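Local structure of cobalt-precorrin-5B C(1)-methyltransferase (Archaeoglobus fulgidus, 1SR8) at residues A[132-137]-A[184-189]; A[211-216]-A[241-246]; A[216-221]-A[252-257]. The protein probably methylates C-1 of cobalt-precorrin-5B, with S-adenosyl-L-methionine as methyl donor, to give cobalt-precorrin-6A on the anaerobic route to adenosylcobalamin. All blocks are in the same frame, centred on the assembly; numbering follows the deposited sequence.

In the fold
From the N terminus, interaction 1 comes first: it closes the 46 residues between the start of helix 133-149 and the loop 184-189, near the centre of the chain. Its loop ends before the next one opens. Interactions 2 and 3 then cross, since segments 211-216, 216-221, 241-246 and 252-257 alternate between them, and both include Gly216. They belong to one parallel sheet, in which strands 210-214 and 248-253 are neighbours: interaction 2 brings helix 239-242 and the turn after it onto the sheet, interaction 3 the start of helix 217-226. Thr186 of interaction 1 packs on Arg217 and Lys218, so interaction 3 touches both of the others, while 1 and 2 do not meet.

Interaction 1 (A[132-137]-A[184-189]); sequences SRSAKL and LGTTGF
Ser132 OG is gripped by two polar partners while it lies against the CA of Leu184, 3.4 Å away. The backbone N of Ala135 donates to it over 3.3 Å in a nearly straight bond (165°), which caps the first turn of helix 133-149. A water sits 2.7 Å from the same Ser132 OG and accepts from Gly185 N, so the cap is tied to the loop 184-189 through solvent and not by a direct bond. With chi1 at 76°, the hydroxyl of Ser132 swings in between its own backbone N and carbonyl carbon, and there it faces both the helix N-H and the loop.

Two and three residues on, in the first turn of the helix, Ser134 and Ala135 also meet the loop. The methyl of Ala135 rests on Leu184 CA at 3.7 Å, and Ser134 CB presses on Gly185 O at 3.3 Å; beyond it Ser134 OG lies over the CA of Thr186. The backbone of Gly185 is extended with a positive phi (142°), which sets its carbonyl against Ser134 CB. Leu184 N is held by Thr44 OG1, so the start of helix 44-57 fixes the loop from elsewhere. The whole is a serine N-cap of helix 133-149, set against an irregular loop and tied to it by one water at Gly185 N.

Interaction 2 (A[211-216]-A[241-246]); sequences IAITTG and EALKHP
Ile211 lays its CD1 methyl over one face of the His245 imidazole, 3.9 Å from the ring centroid and 25° off the normal, a CH-pi contact. Ile211 belongs to a parallel, four-stranded alpha/beta sheet with the 2-1-3-4 strand order of flavodoxin-like folds. Alternate residues of strand 210-214 point to opposite faces: Ala212 and Thr214 meet helix 217-226, whereas Ile211 and Ile213 face Ala242 of helix 239-242 and the turn that follows.

The ring is held on both faces, because Pro246 CD lies over the one opposite Ile211. Its NE2 makes weak hydrogen bonds to the carbonyl oxygens of Ala205 and Tyr208, so the buried imidazole has polar partners at its rim as well. CG of His245 stands trans to the backbone N (chi1 -174°), which carries the ring out to the isoleucine.

The type I turn from Ala242 to His245 lets its first and last residues both face the strand, Ala242 against Ile213 and His245 against Ile211. One residue before the turn, Glu241 OE1 pairs with Lys244 NZ in a salt bridge. Ile213 straddles the methyl of Ala242: its CG2 and its CD1 each come to 3.6 Å from Ala242 CB. The same CD1 meets Leu243 CD2 at 3.8 Å, the two side chains crossing at about a right angle.

Interaction 3 (A[216-221]-A[252-257]); sequences GRKAWL and VGFPGL
The first turn of helix 217-226 sits over the carboxyl end of strand 248-253, at the carboxyl end of the parallel sheet. The helix belongs to a beta-alpha-beta unit made of strand 210-214, helix 217-226 and strand 231-234; strand 248-253 is the neighbour of 210-214 on its other side. Ala219 is the residue at the middle of the contact. Its CB rests on Val252 O at 3.6 Å and lies close to Gly253 CA. Val252 also points its side chain toward the helix, and its CG1 reaches the carbonyl O of Ala219 at 3.9 Å.

Phe254 finishes the contact. It is the N-cap residue of helix 255-262, and its ring reaches back towards helix 217-226 although its CB does not point there. CG lies trans to the carbonyl carbon (chi1 -67°), which brings CE1 and CZ of the ring to Lys218 CB. The CE1 atom comes to 3.5 Å from Lys218 CB and to 3.6 Å from Ala219 N, the latter meeting the ring at its edge and in its plane. Beyond its CB the lysine bends at chi3 and chi4, and its amine leads away from the phenyl ring towards Thr186. Arg217 and Trp220 of the same turn stack on each other, and Arg217 NH1 hydrogen-bonds Ile6 O.

No hydrogen bond crosses between the two segments. The joint is made of an alanine methyl, a glycine, a valine branch and a phenyl edge, so it rests on close van der Waals fit. With only a methyl on Ala219 and no side chain on Gly253 between them, the two backbones approach closely, the CA atoms of Ala219 and Gly253 lying 5.2 Å apart.

Interaction 1 (A[132-137]-A[184-189])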
ATOM      1  N   SER A 132      -3.825  -2.588  11.062  1.00 19.82           N
ATOM      2  CA  SER A 132      -3.031  -1.391  11.312  1.00 19.99           C
ATOM      3  C   SER A 132      -3.894  -0.142  11.454  1.00 22.23           C
ATOM      4  O   SER A 132      -5.073  -0.132  11.082  1.00 21.50           O
ATOM      5  CB  SER A 132      -2.007  -1.180  10.197  1.00 17.18           C
ATOM      6  OG  SER A 132      -2.624  -0.669   9.037  1.00 18.38           O
ATOM      7  N   ARG A 133      -3.292   0.912  11.997  1.00 24.23           N
ATOM      8  CA  ARG A 133      -3.983   2.181  12.202  1.00 25.60           C
ATOM      9  C   ARG A 133      -4.528   2.722  10.890  1.00 23.86           C
ATOM     10  O   ARG A 133      -5.699   3.079  10.806  1.00 24.05           O
ATOM     11  CB  ARG A 133      -3.023   3.198  12.835  1.00 29.16           C
ATOM     12  CG  ARG A 133      -3.511   4.654  12.834  1.00 35.19           C
ATOM     13  CD  ARG A 133      -2.519   5.540  13.584  1.00 39.15           C
ATOM     14  NE  ARG A 133      -2.864   6.963  13.596  1.00 41.41           N
ATOM     15  CZ  ARG A 133      -2.748   7.774  12.551  1.00 41.45           C
ATOM     16  NH1 ARG A 133      -2.304   7.307  11.393  1.00 41.70           N
ATOM     17  NH2 ARG A 133      -3.039   9.062  12.675  1.00 40.89           N
ATOM     18  N   SER A 134      -3.671   2.769   9.872  1.00 23.26           N
ATOM     19  CA  SER A 134      -4.052   3.274   8.553  1.00 23.43           C
ATOM     20  C   SER A 134      -5.237   2.515   7.983  1.00 21.78           C
ATOM     21  O   SER A 134      -6.204   3.119   7.511  1.00 21.13           O
ATOM     22  CB  SER A 134      -2.881   3.157   7.580  1.00 23.33           C
ATOM     23  OG  SER A 134      -1.782   3.920   8.023  1.00 28.83           O
ATOM     24  N   ALA A 135      -5.136   1.188   8.020  1.00 20.16           N
ATOM     25  CA  ALA A 135      -6.179   0.309   7.513  1.00 18.98           C
ATOM     26  C   ALA A 135      -7.472   0.523   8.281  1.00 18.45           C
ATOM     27  O   ALA A 135      -8.554   0.615   7.700  1.00 18.24           O
ATOM     28  CB  ALA A 135      -5.737  -1.137   7.636  1.00 18.03           C
ATOM     29  N   LYS A 136      -7.354   0.612   9.596  1.00 18.34           N
ATOM     30  CA  LYS A 136      -8.524   0.787  10.435  1.00 18.23           C
ATOM     31  C   LYS A 136      -9.254   2.097  10.155  1.00 17.72           C
ATOM     32  O   LYS A 136     -10.485   2.114  10.036  1.00 16.56           O
ATOM     33  CB  LYS A 136      -8.129   0.713  11.908  1.00 21.94           C
ATOM     34  CG  LYS A 136      -9.315   0.761  12.854  1.00 26.08           C
ATOM     35  CD  LYS A 136     -10.293  -0.377  12.581  1.00 29.75           C
ATOM     36  CE  LYS A 136     -11.427  -0.376  13.601  1.00 33.32           C
ATOM     37  NZ  LYS A 136     -10.916  -0.474  15.013  1.00 34.97           N
ATOM     38  N   LEU A 137      -8.511   3.191  10.043  1.00 14.95           N
ATOM     39  CA  LEU A 137      -9.154   4.472   9.784  1.00 15.93           C
ATOM     40  C   LEU A 137      -9.790   4.481   8.403  1.00 15.42           C
ATOM     41  O   LEU A 137     -10.857   5.059   8.214  1.00 15.40           O
ATOM     42  CB  LEU A 137      -8.149   5.615   9.898  1.00 17.76           C
ATOM     43  CG  LEU A 137      -7.612   5.888  11.310  1.00 19.81           C
ATOM     44  CD1 LEU A 137      -6.618   7.060  11.271  1.00 19.31           C
ATOM     45  CD2 LEU A 137      -8.778   6.176  12.254  1.00 17.57           C
ATOM     46  N   LEU A 184      -3.526  -4.222   6.482  1.00 19.40           N
ATOM     47  CA  LEU A 184      -2.731  -3.011   6.532  1.00 19.50           C
ATOM     48  C   LEU A 184      -2.663  -2.248   5.215  1.00 18.48           C
ATOM     49  O   LEU A 184      -3.309  -2.611   4.234  1.00 16.71           O
ATOM     50  CB  LEU A 184      -1.325  -3.385   6.998  1.00 21.43           C
ATOM     51  CG  LEU A 184      -0.679  -4.540   6.236  1.00 22.89           C
ATOM     52  CD1 LEU A 184      -0.042  -4.004   4.959  1.00 24.28           C
ATOM     53  CD2 LEU A 184       0.374  -5.215   7.102  1.00 21.62           C
ATOM     54  N   GLY A 185      -1.876  -1.177   5.215  1.00 18.76           N
ATOM     55  CA  GLY A 185      -1.712  -0.369   4.021  1.00 20.39           C
ATOM     56  C   GLY A 185      -1.638   1.102   4.364  1.00 19.60           C
ATOM     57  O   GLY A 185      -2.660   1.722   4.654  1.00 19.10           O
ATOM     58  N   THR A 186      -0.431   1.663   4.325  1.00 20.04           N
ATOM     59  CA  THR A 186      -0.241   3.071   4.657  1.00 20.49           C
ATOM     60  C   THR A 186      -0.812   4.033   3.624  1.00 19.49           C
ATOM     61  O   THR A 186      -1.298   5.095   3.990  1.00 20.48           O
ATOM     62  CB  THR A 186       1.252   3.406   4.871  1.00 21.81           C
ATOM     63  OG1 THR A 186       2.027   2.838   3.806  1.00 24.33           O
ATOM     64  CG2 THR A 186       1.733   2.865   6.216  1.00 22.70           C
ATOM     65  N   THR A 187      -0.758   3.673   2.343  1.00 18.06           N
ATOM     66  CA  THR A 187      -1.288   4.550   1.296  1.00 18.53           C
ATOM     67  C   THR A 187      -2.598   4.033   0.720  1.00 17.68           C
ATOM     68  O   THR A 187      -3.397   4.798   0.203  1.00 17.34           O
ATOM     69  CB  THR A 187      -0.304   4.696   0.117  1.00 18.18           C
ATOM     70  OG1 THR A 187      -0.109   3.418  -0.502  1.00 20.35           O
ATOM     71  CG2 THR A 187       1.025   5.210   0.593  1.00 17.77           C
ATOM     72  N   GLY A 188      -2.799   2.722   0.816  1.00 19.11           N
ATOM     73  CA  GLY A 188      -3.988   2.091   0.274  1.00 17.90           C
ATOM     74  C   GLY A 188      -3.613   1.322  -0.987  1.00 18.06           C
ATOM     75  O   GLY A 188      -4.387   0.515  -1.493  1.00 17.03           O
ATOM     76  N   PHE A 189      -2.405   1.560  -1.487  1.00 17.21           N
ATOM     77  CA  PHE A 189      -1.941   0.909  -2.710  1.00 18.47           C
ATOM     78  C   PHE A 189      -0.740   0.016  -2.451  1.00 19.98           C
ATOM     79  O   PHE A 189      -0.007   0.212  -1.476  1.00 20.27           O
ATOM     80  CB  PHE A 189      -1.548   1.966  -3.751  1.00 16.81           C
ATOM     81  CG  PHE A 189      -2.684   2.854  -4.181  1.00 16.74           C
ATOM     82  CD1 PHE A 189      -3.347   2.626  -5.380  1.00 17.96           C
ATOM     83  CD2 PHE A 189      -3.088   3.922  -3.388  1.00 16.21           C
ATOM     84  CE1 PHE A 189      -4.398   3.451  -5.786  1.00 19.46           C
ATOM     85  CE2 PHE A 189      -4.135   4.752  -3.781  1.00 16.62           C
ATOM     86  CZ  PHE A 189      -4.792   4.518  -4.983  1.00 18.26           C
TER
HETATM   87  O   HOH W   1      -0.409   0.064   7.684  1.00 21.42           O

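Interaction 2 (A[211-216]-A[241-246])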
ATOM      1  N   ILE A 211      18.109  13.805  -3.460  1.00 24.51           N
ATOM      2  CA  ILE A 211      17.039  12.830  -3.252  1.00 24.51           C
ATOM      3  C   ILE A 211      17.154  12.065  -1.935  1.00 24.10           C
ATOM      4  O   ILE A 211      18.252  11.699  -1.507  1.00 25.86           O
ATOM      5  CB  ILE A 211      16.982  11.772  -4.400  1.00 22.90           C
ATOM      6  CG1 ILE A 211      18.295  10.969  -4.445  1.00 22.59           C
ATOM      7  CG2 ILE A 211      16.687  12.459  -5.724  1.00 21.69           C
ATOM      8  CD1 ILE A 211      18.206   9.618  -5.167  1.00 19.38           C
ATOM      9  N   ALA A 212      16.013  11.827  -1.297  1.00 22.79           N
ATOM     10  CA  ALA A 212      15.993  11.060  -0.061  1.00 24.05           C
ATOM     11  C   ALA A 212      15.597   9.614  -0.410  1.00 23.93           C
ATOM     12  O   ALA A 212      14.516   9.371  -0.950  1.00 23.69           O
ATOM     13  CB  ALA A 212      14.995  11.663   0.921  1.00 22.40           C
ATOM     14  N   ILE A 213      16.487   8.668  -0.129  1.00 23.80           N
ATOM     15  CA  ILE A 213      16.229   7.248  -0.391  1.00 23.98           C
ATOM     16  C   ILE A 213      15.618   6.659   0.888  1.00 24.66           C
ATOM     17  O   ILE A 213      16.328   6.428   1.871  1.00 24.77           O
ATOM     18  CB  ILE A 213      17.545   6.496  -0.721  1.00 23.44           C
ATOM     19  CG1 ILE A 213      18.300   7.229  -1.835  1.00 22.76           C
ATOM     20  CG2 ILE A 213      17.237   5.062  -1.153  1.00 20.38           C
ATOM     21  CD1 ILE A 213      19.722   6.735  -2.048  1.00 22.64           C
ATOM     22  N   THR A 214      14.307   6.424   0.876  1.00 23.85           N
ATOM     23  CA  THR A 214      13.624   5.903   2.055  1.00 23.93           C
ATOM     24  C   THR A 214      13.172   4.450   1.928  1.00 24.30           C
ATOM     25  O   THR A 214      13.014   3.935   0.824  1.00 24.22           O
ATOM     26  CB  THR A 214      12.423   6.803   2.417  1.00 23.12           C
ATOM     27  OG1 THR A 214      11.347   6.603   1.488  1.00 22.78           O
ATOM     28  CG2 THR A 214      12.858   8.261   2.366  1.00 21.82           C
ATOM     29  N   THR A 215      12.977   3.794   3.074  1.00 24.87           N
ATOM     30  CA  THR A 215      12.571   2.387   3.125  1.00 25.02           C
ATOM     31  C   THR A 215      11.065   2.121   3.008  1.00 25.26           C
ATOM     32  O   THR A 215      10.650   1.037   2.589  1.00 26.31           O
ATOM     33  CB  THR A 215      13.079   1.707   4.422  1.00 23.95           C
ATOM     34  OG1 THR A 215      12.669   2.475   5.558  1.00 24.97           O
ATOM     35  CG2 THR A 215      14.582   1.597   4.410  1.00 22.30           C
ATOM     36  N   GLY A 216      10.251   3.099   3.376  1.00 24.89           N
ATOM     37  CA  GLY A 216       8.820   2.912   3.294  1.00 24.06           C
ATOM     38  C   GLY A 216       8.095   4.231   3.413  1.00 25.99           C
ATOM     39  O   GLY A 216       8.727   5.289   3.458  1.00 26.93           O
ATOM     40  N   GLU A 241      20.702   0.206  -5.565  1.00 31.09           N
ATOM     41  CA  GLU A 241      20.330   0.717  -6.868  1.00 32.42           C
ATOM     42  C   GLU A 241      20.148   2.232  -6.835  1.00 30.47           C
ATOM     43  O   GLU A 241      20.634   2.950  -7.711  1.00 30.09           O
ATOM     44  CB  GLU A 241      19.045   0.041  -7.342  1.00 36.10           C
ATOM     45  CG  GLU A 241      19.298  -1.336  -7.882  1.00 41.65           C
ATOM     46  CD  GLU A 241      20.391  -1.311  -8.934  1.00 47.03           C
ATOM     47  OE1 GLU A 241      20.200  -0.626  -9.970  1.00 48.18           O
ATOM     48  OE2 GLU A 241      21.443  -1.961  -8.717  1.00 49.71           O
ATOM     49  N   ALA A 242      19.439   2.712  -5.825  1.00 28.48           N
ATOM     50  CA  ALA A 242      19.200   4.131  -5.685  1.00 27.85           C
ATOM     51  C   ALA A 242      20.528   4.873  -5.553  1.00 28.10           C
ATOM     52  O   ALA A 242      20.662   6.009  -6.014  1.00 25.73           O
ATOM     53  CB  ALA A 242      18.325   4.386  -4.466  1.00 28.88           C
ATOM     54  N   LEU A 243      21.511   4.226  -4.932  1.00 28.00           N
ATOM     55  CA  LEU A 243      22.818   4.846  -4.737  1.00 29.35           C
ATOM     56  C   LEU A 243      23.595   5.098  -6.034  1.00 30.60           C
ATOM     57  O   LEU A 243      24.656   5.726  -6.009  1.00 30.73           O
ATOM     58  CB  LEU A 243      23.660   4.009  -3.770  1.00 28.38           C
ATOM     59  CG  LEU A 243      23.196   4.081  -2.310  1.00 29.31           C
ATOM     60  CD1 LEU A 243      24.058   3.175  -1.439  1.00 28.38           C
ATOM     61  CD2 LEU A 243      23.275   5.525  -1.819  1.00 30.20           C
ATOM     62  N   LYS A 244      23.070   4.615  -7.159  1.00 30.51           N
ATOM     63  CA  LYS A 244      23.714   4.827  -8.455  1.00 29.96           C
ATOM     64  C   LYS A 244      23.404   6.248  -8.910  1.00 29.91           C
ATOM     65  O   LYS A 244      23.983   6.743  -9.873  1.00 30.13           O
ATOM     66  CB  LYS A 244      23.188   3.849  -9.506  1.00 30.57           C
ATOM     67  CG  LYS A 244      23.525   2.386  -9.275  1.00 31.14           C
ATOM     68  CD  LYS A 244      22.912   1.545 -10.393  1.00 34.59           C
ATOM     69  CE  LYS A 244      23.281   0.063 -10.298  1.00 36.66           C
ATOM     70  NZ  LYS A 244      22.757  -0.724 -11.472  1.00 36.51           N
ATOM     71  N   HIS A 245      22.469   6.895  -8.222  1.00 28.80           N
ATOM     72  CA  HIS A 245      22.102   8.268  -8.547  1.00 29.53           C
ATOM     73  C   HIS A 245      23.375   9.099  -8.388  1.00 28.92           C
ATOM     74  O   HIS A 245      24.124   8.924  -7.423  1.00 28.53           O
ATOM     75  CB  HIS A 245      21.004   8.751  -7.594  1.00 29.06           C
ATOM     76  CG  HIS A 245      20.456  10.104  -7.925  1.00 29.95           C
ATOM     77  ND1 HIS A 245      21.096  11.274  -7.576  1.00 30.56           N
ATOM     78  CD2 HIS A 245      19.313  10.473  -8.555  1.00 30.52           C
ATOM     79  CE1 HIS A 245      20.369  12.305  -7.972  1.00 31.04           C
ATOM     80  NE2 HIS A 245      19.282  11.846  -8.569  1.00 30.37           N
ATOM     81  N   PRO A 246      23.641  10.007  -9.341  1.00 29.14           N
ATOM     82  CA  PRO A 246      24.836  10.857  -9.309  1.00 28.87           C
ATOM     83  C   PRO A 246      24.789  12.162  -8.501  1.00 29.88           C
ATOM     84  O   PRO A 246      25.805  12.848  -8.402  1.00 30.96           O
ATOM     85  CB  PRO A 246      25.086  11.119 -10.783  1.00 28.82           C
ATOM     86  CG  PRO A 246      23.681  11.282 -11.301  1.00 29.46           C
ATOM     87  CD  PRO A 246      22.937  10.142 -10.632  1.00 28.82           C
TER

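Interaction 3 (A[216-221]-A[252-257])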
ATOM      1  N   GLY A 216      10.251   3.099   3.376  1.00 24.89           N
ATOM      2  CA  GLY A 216       8.820   2.912   3.294  1.00 24.06           C
ATOM      3  C   GLY A 216       8.095   4.231   3.413  1.00 25.99           C
ATOM      4  O   GLY A 216       8.727   5.289   3.458  1.00 26.93           O
ATOM      5  N   ARG A 217       6.769   4.178   3.477  1.00 24.82           N
ATOM      6  CA  ARG A 217       5.969   5.386   3.575  1.00 24.61           C
ATOM      7  C   ARG A 217       6.257   6.222   4.823  1.00 24.97           C
ATOM      8  O   ARG A 217       6.299   7.441   4.744  1.00 24.64           O
ATOM      9  CB  ARG A 217       4.479   5.032   3.518  1.00 24.61           C
ATOM     10  CG  ARG A 217       3.524   6.233   3.536  1.00 23.89           C
ATOM     11  CD  ARG A 217       3.720   7.138   2.320  1.00 22.60           C
ATOM     12  NE  ARG A 217       2.652   8.127   2.228  1.00 21.69           N
ATOM     13  CZ  ARG A 217       2.360   8.810   1.126  1.00 22.16           C
ATOM     14  NH1 ARG A 217       3.066   8.617   0.021  1.00 21.66           N
ATOM     15  NH2 ARG A 217       1.338   9.654   1.115  1.00 21.77           N
ATOM     16  N   LYS A 218       6.449   5.585   5.973  1.00 26.34           N
ATOM     17  CA  LYS A 218       6.716   6.352   7.188  1.00 28.00           C
ATOM     18  C   LYS A 218       8.029   7.102   7.055  1.00 27.02           C
ATOM     19  O   LYS A 218       8.121   8.264   7.452  1.00 27.26           O
ATOM     20  CB  LYS A 218       6.747   5.435   8.416  1.00 29.85           C
ATOM     21  CG  LYS A 218       5.455   4.626   8.577  1.00 35.88           C
ATOM     22  CD  LYS A 218       5.393   3.829   9.887  1.00 37.40           C
ATOM     23  CE  LYS A 218       4.579   2.536   9.716  1.00 39.92           C
ATOM     24  NZ  LYS A 218       3.170   2.760   9.257  1.00 41.06           N
ATOM     25  N   ALA A 219       9.029   6.434   6.483  1.00 26.08           N
ATOM     26  CA  ALA A 219      10.352   7.021   6.260  1.00 25.49           C
ATOM     27  C   ALA A 219      10.236   8.199   5.302  1.00 24.57           C
ATOM     28  O   ALA A 219      10.859   9.248   5.492  1.00 25.68           O
ATOM     29  CB  ALA A 219      11.291   5.983   5.676  1.00 25.74           C
ATOM     30  N   TRP A 220       9.432   8.000   4.267  1.00 22.76           N
ATOM     31  CA  TRP A 220       9.183   9.000   3.239  1.00 21.41           C
ATOM     32  C   TRP A 220       8.581  10.250   3.871  1.00 22.42           C
ATOM     33  O   TRP A 220       8.959  11.367   3.533  1.00 22.35           O
ATOM     34  CB  TRP A 220       8.221   8.412   2.203  1.00 19.75           C
ATOM     35  CG  TRP A 220       7.909   9.292   1.024  1.00 18.99           C
ATOM     36  CD1 TRP A 220       8.606   9.374  -0.150  1.00 17.00           C
ATOM     37  CD2 TRP A 220       6.776  10.157   0.880  1.00 18.14           C
ATOM     38  NE1 TRP A 220       7.971  10.227  -1.017  1.00 17.14           N
ATOM     39  CE2 TRP A 220       6.847  10.725  -0.412  1.00 17.49           C
ATOM     40  CE3 TRP A 220       5.709  10.505   1.716  1.00 16.59           C
ATOM     41  CZ2 TRP A 220       5.886  11.621  -0.891  1.00 19.15           C
ATOM     42  CZ3 TRP A 220       4.752  11.396   1.240  1.00 19.74           C
ATOM     43  CH2 TRP A 220       4.847  11.945  -0.055  1.00 19.83           C
ATOM     44  N   LEU A 221       7.636  10.051   4.786  1.00 23.45           N
ATOM     45  CA  LEU A 221       6.978  11.154   5.477  1.00 24.20           C
ATOM     46  C   LEU A 221       7.992  11.871   6.346  1.00 25.50           C
ATOM     47  O   LEU A 221       7.973  13.095   6.464  1.00 25.77           O
ATOM     48  CB  LEU A 221       5.832  10.638   6.355  1.00 23.20           C
ATOM     49  CG  LEU A 221       4.566  10.195   5.613  1.00 24.02           C
ATOM     50  CD1 LEU A 221       3.601   9.506   6.567  1.00 23.02           C
ATOM     51  CD2 LEU A 221       3.907  11.401   4.983  1.00 22.34           C
ATOM     52  N   VAL A 252      17.108   7.412   4.498  1.00 33.01           N
ATOM     53  CA  VAL A 252      16.237   7.496   5.667  1.00 33.40           C
ATOM     54  C   VAL A 252      15.427   6.201   5.751  1.00 34.53           C
ATOM     55  O   VAL A 252      14.777   5.805   4.781  1.00 34.72           O
ATOM     56  CB  VAL A 252      15.264   8.692   5.562  1.00 33.60           C
ATOM     57  CG1 VAL A 252      14.441   8.811   6.843  1.00 30.63           C
ATOM     58  CG2 VAL A 252      16.044   9.976   5.278  1.00 32.08           C
ATOM     59  N   GLY A 253      15.478   5.531   6.897  1.00 34.55           N
ATOM     60  CA  GLY A 253      14.730   4.299   7.037  1.00 34.80           C
ATOM     61  C   GLY A 253      14.709   3.754   8.449  1.00 35.37           C
ATOM     62  O   GLY A 253      15.406   4.251   9.332  1.00 35.45           O
ATOM     63  N   PHE A 254      13.895   2.728   8.662  1.00 35.93           N
ATOM     64  CA  PHE A 254      13.796   2.101   9.967  1.00 35.27           C
ATOM     65  C   PHE A 254      14.772   0.929  10.045  1.00 35.20           C
ATOM     66  O   PHE A 254      15.093   0.300   9.034  1.00 34.73           O
ATOM     67  CB  PHE A 254      12.363   1.627  10.230  1.00 34.19           C
ATOM     68  CG  PHE A 254      11.370   2.752  10.376  1.00 33.74           C
ATOM     69  CD1 PHE A 254      10.897   3.437   9.263  1.00 35.48           C
ATOM     70  CD2 PHE A 254      10.913   3.136  11.628  1.00 34.42           C
ATOM     71  CE1 PHE A 254       9.979   4.491   9.395  1.00 33.91           C
ATOM     72  CE2 PHE A 254      10.000   4.186  11.770  1.00 34.18           C
ATOM     73  CZ  PHE A 254       9.534   4.862  10.649  1.00 33.58           C
ATOM     74  N   PRO A 255      15.260   0.628  11.255  1.00 35.07           N
ATOM     75  CA  PRO A 255      16.208  -0.447  11.549  1.00 35.33           C
ATOM     76  C   PRO A 255      15.968  -1.756  10.798  1.00 36.99           C
ATOM     77  O   PRO A 255      16.905  -2.370  10.273  1.00 36.88           O
ATOM     78  CB  PRO A 255      16.055  -0.620  13.052  1.00 35.27           C
ATOM     79  CG  PRO A 255      15.787   0.773  13.510  1.00 35.06           C
ATOM     80  CD  PRO A 255      14.783   1.253  12.502  1.00 34.99           C
ATOM     81  N   GLY A 256      14.707  -2.172  10.755  1.00 38.12           N
ATOM     82  CA  GLY A 256      14.338  -3.414  10.099  1.00 38.44           C
ATOM     83  C   GLY A 256      14.812  -3.595   8.674  1.00 38.89           C
ATOM     84  O   GLY A 256      15.496  -4.569   8.368  1.00 39.11           O
ATOM     85  N   LEU A 257      14.448  -2.661   7.801  1.00 39.21           N
ATOM     86  CA  LEU A 257      14.820  -2.739   6.394  1.00 39.80           C
ATOM     87  C   LEU A 257      16.250  -2.301   6.119  1.00 41.47           C
ATOM     88  O   LEU A 257      16.882  -2.779   5.176  1.00 42.07           O
ATOM     89  CB  LEU A 257      13.844  -1.913   5.552  1.00 38.91           C
ATOM     90  CG  LEU A 257      12.438  -2.501   5.444  1.00 36.54           C
ATOM     91  CD1 LEU A 257      11.465  -1.468   4.933  1.00 39.59           C
ATOM     92  CD2 LEU A 257      12.481  -3.691   4.518  1.00 38.61           C
TER